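PDB 5JS4: phiAB6 tailspike from Unidentified phage, which probably fragments the exopolysaccharide of Acinetobacter baumannii as the trimeric, beta-helical tailspike with which the phage meets its host. Local coordinates for residues Q289-G303 and K327-T341. Residues are numbered along the deposited sequence; the frame is centred on the assembly and turned at random.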
loop_
_atom_site.group_PDB
_atom_site.type_symbol
_atom_site.label_atom_id
_atom_site.label_comp_id
_atom_site.label_asym_id
_atom_site.label_seq_id
_atom_site.Cartn_x
_atom_site.Cartn_y
_atom_site.Cartn_z
ATOM N N GLN A 289 -10.409 24.400 32.532
ATOM C CA GLN A 289 -10.869 23.948 31.227
ATOM C C GLN A 289 -11.108 25.142 30.313
ATOM O O GLN A 289 -11.613 26.176 30.753
ATOM C CB GLN A 289 -12.162 23.146 31.379
ATOM C CG GLN A 289 -12.711 22.561 30.090
ATOM C CD GLN A 289 -13.956 21.735 30.335
ATOM O OE1 GLN A 289 -15.037 22.282 30.563
ATOM N NE2 GLN A 289 -13.814 20.414 30.300
ATOM N N VAL A 290 -10.722 24.994 29.048
ATOM C CA VAL A 290 -10.982 25.998 28.027
ATOM C C VAL A 290 -12.003 25.432 27.049
ATOM O O VAL A 290 -11.849 24.314 26.560
ATOM C CB VAL A 290 -9.691 26.382 27.276
ATOM C CG1 VAL A 290 -9.992 27.290 26.089
ATOM C CG2 VAL A 290 -8.709 27.048 28.229
ATOM N N ASP A 291 -13.053 26.204 26.787
ATOM C CA ASP A 291 -14.037 25.871 25.769
ATOM C C ASP A 291 -13.628 26.593 24.491
ATOM O O ASP A 291 -13.716 27.816 24.409
ATOM C CB ASP A 291 -15.435 26.307 26.224
ATOM C CG ASP A 291 -16.540 25.848 25.286
ATOM O OD1 ASP A 291 -16.252 25.462 24.132
ATOM O OD2 ASP A 291 -17.717 25.879 25.701
ATOM N N LEU A 292 -13.167 25.832 23.499
ATOM C CA LEU A 292 -12.669 26.412 22.250
ATOM C C LEU A 292 -13.771 27.027 21.386
ATOM O O LEU A 292 -13.478 27.744 20.433
ATOM C CB LEU A 292 -11.884 25.369 21.442
ATOM C CG LEU A 292 -10.508 25.008 22.012
ATOM C CD1 LEU A 292 -9.969 23.746 21.359
ATOM C CD2 LEU A 292 -9.513 26.150 21.849
ATOM N N LYS A 293 -15.029 26.735 21.711
ATOM C CA LYS A 293 -16.175 27.314 21.009
ATOM C C LYS A 293 -16.104 27.055 19.503
ATOM O O LYS A 293 -16.462 27.916 18.702
ATOM C CB LYS A 293 -16.276 28.826 21.266
ATOM C CG LYS A 293 -16.312 29.238 22.728
ATOM C CD LYS A 293 -17.594 28.784 23.404
ATOM C CE LYS A 293 -17.751 29.412 24.780
ATOM N NZ LYS A 293 -18.178 30.840 24.718
ATOM N N GLY A 294 -15.624 25.873 19.122
ATOM C CA GLY A 294 -15.552 25.489 17.716
ATOM C C GLY A 294 -14.304 25.955 16.991
ATOM O O GLY A 294 -14.145 25.686 15.799
ATOM N N LYS A 295 -13.413 26.654 17.690
ATOM C CA LYS A 295 -12.145 27.045 17.091
ATOM C C LYS A 295 -11.175 25.877 17.128
ATOM O O LYS A 295 -11.151 25.106 18.081
ATOM C CB LYS A 295 -11.546 28.258 17.800
ATOM C CG LYS A 295 -12.413 29.494 17.659
ATOM C CD LYS A 295 -11.692 30.746 18.109
ATOM C CE LYS A 295 -12.642 31.925 18.187
ATOM N NZ LYS A 295 -13.142 32.373 16.855
ATOM N N GLY A 296 -10.398 25.727 16.066
ATOM C CA GLY A 296 -9.293 24.780 16.071
ATOM C C GLY A 296 -8.135 25.310 16.893
ATOM O O GLY A 296 -8.201 26.405 17.463
ATOM N N LEU A 297 -7.062 24.536 16.933
ATOM C CA LEU A 297 -5.933 24.835 17.796
ATOM C C LEU A 297 -4.631 24.744 17.010
ATOM O O LEU A 297 -4.301 23.691 16.467
ATOM C CB LEU A 297 -5.928 23.865 18.978
ATOM C CG LEU A 297 -4.849 24.026 20.048
ATOM C CD1 LEU A 297 -4.820 25.434 20.626
ATOM C CD2 LEU A 297 -5.082 23.009 21.153
ATOM N N VAL A 298 -3.912 25.861 16.943
ATOM C CA VAL A 298 -2.613 25.932 16.279
ATOM C C VAL A 298 -1.574 26.392 17.298
ATOM O O VAL A 298 -1.695 27.473 17.882
ATOM C CB VAL A 298 -2.648 26.898 15.080
ATOM C CG1 VAL A 298 -1.291 26.964 14.394
ATOM C CG2 VAL A 298 -3.720 26.472 14.087
ATOM N N GLY A 299 -0.561 25.562 17.520
ATOM C CA GLY A 299 0.473 25.869 18.496
ATOM C C GLY A 299 1.585 26.718 17.917
ATOM O O GLY A 299 1.441 27.321 16.848
ATOM N N ASN A 300 2.698 26.760 18.637
ATOM C CA ASN A 300 3.882 27.499 18.206
ATOM C C ASN A 300 5.066 26.564 17.978
ATOM O O ASN A 300 6.223 26.940 18.173
ATOM C CB ASN A 300 4.222 28.622 19.197
ATOM C CG ASN A 300 4.366 28.138 20.633
ATOM O OD1 ASN A 300 4.383 26.937 20.913
ATOM N ND2 ASN A 300 4.474 29.085 21.552
ATOM N N GLY A 301 4.762 25.341 17.552
ATOM C CA GLY A 301 5.786 24.389 17.169
ATOM C C GLY A 301 5.498 22.985 17.644
ATOM O O GLY A 301 4.892 22.776 18.701
ATOM N N CYS A 302 5.945 22.028 16.842
ATOM C CA CYS A 302 5.855 20.616 17.154
ATOM C C CYS A 302 7.248 20.172 17.579
ATOM O O CYS A 302 8.130 19.965 16.744
ATOM C CB CYS A 302 5.385 19.855 15.916
ATOM S SG CYS A 302 5.355 18.063 16.094
ATOM N N GLY A 303 7.447 20.054 18.888
ATOM C CA GLY A 303 8.776 19.824 19.445
ATOM C C GLY A 303 9.044 18.376 19.798
ATOM O O GLY A 303 8.168 17.518 19.693
ATOM N N LYS A 327 -11.531 15.511 33.827
ATOM C CA LYS A 327 -12.090 16.286 32.719
ATOM C C LYS A 327 -11.105 16.395 31.568
ATOM O O LYS A 327 -9.933 16.040 31.701
ATOM C CB LYS A 327 -12.459 17.696 33.185
ATOM C CG LYS A 327 -13.571 17.749 34.218
ATOM C CD LYS A 327 -13.878 19.191 34.585
ATOM C CE LYS A 327 -14.788 19.291 35.799
ATOM N NZ LYS A 327 -14.657 20.614 36.473
ATOM N N THR A 328 -11.597 16.887 30.437
ATOM C CA THR A 328 -10.741 17.215 29.301
ATOM C C THR A 328 -10.392 18.705 29.343
ATOM O O THR A 328 -11.265 19.545 29.563
ATOM C CB THR A 328 -11.413 16.877 27.960
ATOM O OG1 THR A 328 -12.002 15.572 28.025
ATOM C CG2 THR A 328 -10.382 16.910 26.840
ATOM N N ALA A 329 -9.118 19.022 29.124
ATOM C CA ALA A 329 -8.618 20.396 29.255
ATOM C C ALA A 329 -9.225 21.343 28.223
ATOM O O ALA A 329 -9.577 22.477 28.543
ATOM C CB ALA A 329 -7.100 20.420 29.161
ATOM N N PHE A 330 -9.325 20.871 26.984
ATOM C CA PHE A 330 -9.935 21.626 25.895
ATOM C C PHE A 330 -11.165 20.891 25.381
ATOM O O PHE A 330 -11.083 19.709 25.040
ATOM C CB PHE A 330 -8.948 21.781 24.740
ATOM C CG PHE A 330 -7.891 22.816 24.973
ATOM C CD1 PHE A 330 -8.141 24.153 24.711
ATOM C CD2 PHE A 330 -6.633 22.452 25.424
ATOM C CE1 PHE A 330 -7.167 25.112 24.910
ATOM C CE2 PHE A 330 -5.652 23.407 25.626
ATOM C CZ PHE A 330 -5.920 24.739 25.366
ATOM N N ILE A 331 -12.296 21.586 25.309
ATOM C CA ILE A 331 -13.509 21.016 24.726
ATOM C C ILE A 331 -13.940 21.801 23.490
ATOM O O ILE A 331 -13.508 22.936 23.282
ATOM C CB ILE A 331 -14.665 20.925 25.751
ATOM C CG1 ILE A 331 -15.046 22.310 26.295
ATOM C CG2 ILE A 331 -14.273 19.987 26.884
ATOM C CD1 ILE A 331 -16.342 22.325 27.084
ATOM N N ASN A 332 -14.783 21.172 22.672
ATOM C CA ASN A 332 -15.367 21.793 21.476
ATOM C C ASN A 332 -14.332 22.310 20.483
ATOM O O ASN A 332 -14.483 23.386 19.902
ATOM C CB ASN A 332 -16.342 22.910 21.867
ATOM C CG ASN A 332 -17.531 22.392 22.653
ATOM O OD1 ASN A 332 -18.089 21.341 22.334
ATOM N ND2 ASN A 332 -17.929 23.130 23.679
ATOM N N CYS A 333 -13.282 21.526 20.282
ATOM C CA CYS A 333 -12.262 21.876 19.311
ATOM C C CYS A 333 -12.854 21.857 17.912
ATOM O O CYS A 333 -13.701 21.024 17.601
ATOM C CB CYS A 333 -11.095 20.897 19.389
ATOM S SG CYS A 333 -9.692 21.341 18.346
ATOM N N GLY A 334 -12.400 22.785 17.077
ATOM C CA GLY A 334 -12.747 22.803 15.661
ATOM C C GLY A 334 -12.010 21.721 14.890
ATOM O O GLY A 334 -11.415 20.824 15.485
ATOM N N PRO A 335 -12.023 21.808 13.550
ATOM C CA PRO A 335 -11.494 20.740 12.697
ATOM C C PRO A 335 -9.972 20.716 12.530
ATOM O O PRO A 335 -9.471 19.945 11.719
ATOM C CB PRO A 335 -12.153 21.032 11.346
ATOM C CG PRO A 335 -12.314 22.511 11.338
ATOM C CD PRO A 335 -12.616 22.900 12.757
ATOM N N THR A 336 -9.251 21.543 13.284
ATOM C CA THR A 336 -7.801 21.656 13.155
ATOM C C THR A 336 -7.128 21.513 14.511
ATOM O O THR A 336 -7.507 22.189 15.463
ATOM C CB THR A 336 -7.421 23.035 12.578
ATOM O OG1 THR A 336 -8.051 23.213 11.304
ATOM C CG2 THR A 336 -5.911 23.185 12.429
ATOM N N ILE A 337 -6.144 20.620 14.592
ATOM C CA ILE A 337 -5.141 20.646 15.659
ATOM C C ILE A 337 -3.799 20.484 14.961
ATOM O O ILE A 337 -3.562 19.461 14.332
ATOM C CB ILE A 337 -5.310 19.523 16.701
ATOM C CG1 ILE A 337 -6.735 19.502 17.260
ATOM C CG2 ILE A 337 -4.309 19.710 17.837
ATOM C CD1 ILE A 337 -7.037 18.322 18.158
ATOM N N GLN A 338 -2.927 21.483 15.054
ATOM C CA GLN A 338 -1.663 21.417 14.324
ATOM C C GLN A 338 -0.538 22.231 14.938
ATOM O O GLN A 338 -0.775 23.202 15.656
ATOM C CB GLN A 338 -1.862 21.843 12.865
ATOM C CG GLN A 338 -2.242 23.300 12.664
ATOM C CD GLN A 338 -2.289 23.695 11.196
ATOM O OE1 GLN A 338 -2.740 22.925 10.349
ATOM N NE2 GLN A 338 -1.828 24.900 10.891
ATOM N N ASN A 339 0.690 21.813 14.632
ATOM C CA ASN A 339 1.885 22.579 14.953
ATOM C C ASN A 339 1.962 22.845 16.452
ATOM O O ASN A 339 2.207 23.971 16.876
ATOM C CB ASN A 339 1.864 23.895 14.166
ATOM C CG ASN A 339 3.163 24.665 14.268
ATOM O OD1 ASN A 339 4.240 24.088 14.176
ATOM N ND2 ASN A 339 3.065 25.978 14.457
ATOM N N LEU A 340 1.748 21.797 17.243
ATOM C CA LEU A 340 1.465 21.954 18.665
ATOM C C LEU A 340 2.256 20.993 19.539
ATOM O O LEU A 340 2.404 19.821 19.213
ATOM C CB LEU A 340 -0.029 21.737 18.917
ATOM C CG LEU A 340 -0.510 21.767 20.370
ATOM C CD1 LEU A 340 -0.330 23.149 20.978
ATOM C CD2 LEU A 340 -1.963 21.327 20.438
ATOM N N THR A 341 2.748 21.519 20.654
ATOM C CA THR A 341 3.316 20.725 21.730
ATOM C C THR A 341 2.450 20.981 22.955
ATOM O O THR A 341 2.217 22.131 23.316
ATOM C CB THR A 341 4.769 21.143 22.007
ATOM O OG1 THR A 341 5.511 21.104 20.781
ATOM C CG2 THR A 341 5.432 20.223 23.028
HETATM O O HOH W 1 3.305 24.367 20.403
HETATM O O HOH W 2 7.288 22.878 14.478
#
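With CG turned away from the backbone N (chi1 -177°) and the chain extended beyond it, Gln289 carries its amide over to the 327-341 segment, where NE2 donates to Thr328 O at 2.8 Å, in both the amide and the carbonyl plane. The Gln289 and Ile331 side chains cross at about a right angle, NE2 lying 3.5 Å from Ile331 CG2. In Asp291 a similar first torsion (-173°), with CG opposite the backbone N and beside the carbonyl carbon, sets OD1 where two N-H groups reach it from opposite faces of the carboxylate: Asn332 ND2 at 2.9 Å and, in an Asx turn, Lys293 N at 3.0 Å. This double grip probably restrains carboxylate rotation and ties the type I' turn Leu292-Lys295 to the neighbouring corner, where Gly294 N also bonds to Asn332 O; Gly294 O bonds to Tyr309 of the second subunit.

Two sets of parallel bridges, Val290-Phe330 and Asp291-Ile331, then Leu297-Ile337 and Val298-Gln338, flank that turn, the register expected of successive coils of a right-handed parallel beta-helix, as in pectate lyase-like proteins. Inside the coil, Val290 and Phe330 lie side by side, while the Leu292 and Phe330 side chains cross at a slant, Leu292 CG 3.7 Å from Phe330 CD1; Phe354 meets that ring with planes at about 80°. Leu297 and Leu340 cross nearly perpendicularly, CD2 to CD2 at 3.6 Å.

At the next corner, Gly301 N reaches Asn339 O from above the carbonyl plane. Thr341 OG1 donates to Gly301 O at 2.7 Å and accepts from Gly303 N at 2.9 Å, so one hydroxyl pins two points of the 289-303 segment; Gln274 of the third subunit also bonds to it. A water bridges Asn300 OD1, Gly301 O and Thr341 N, while Asn300 ND2 is hydrogen-bonded to Gly279 O.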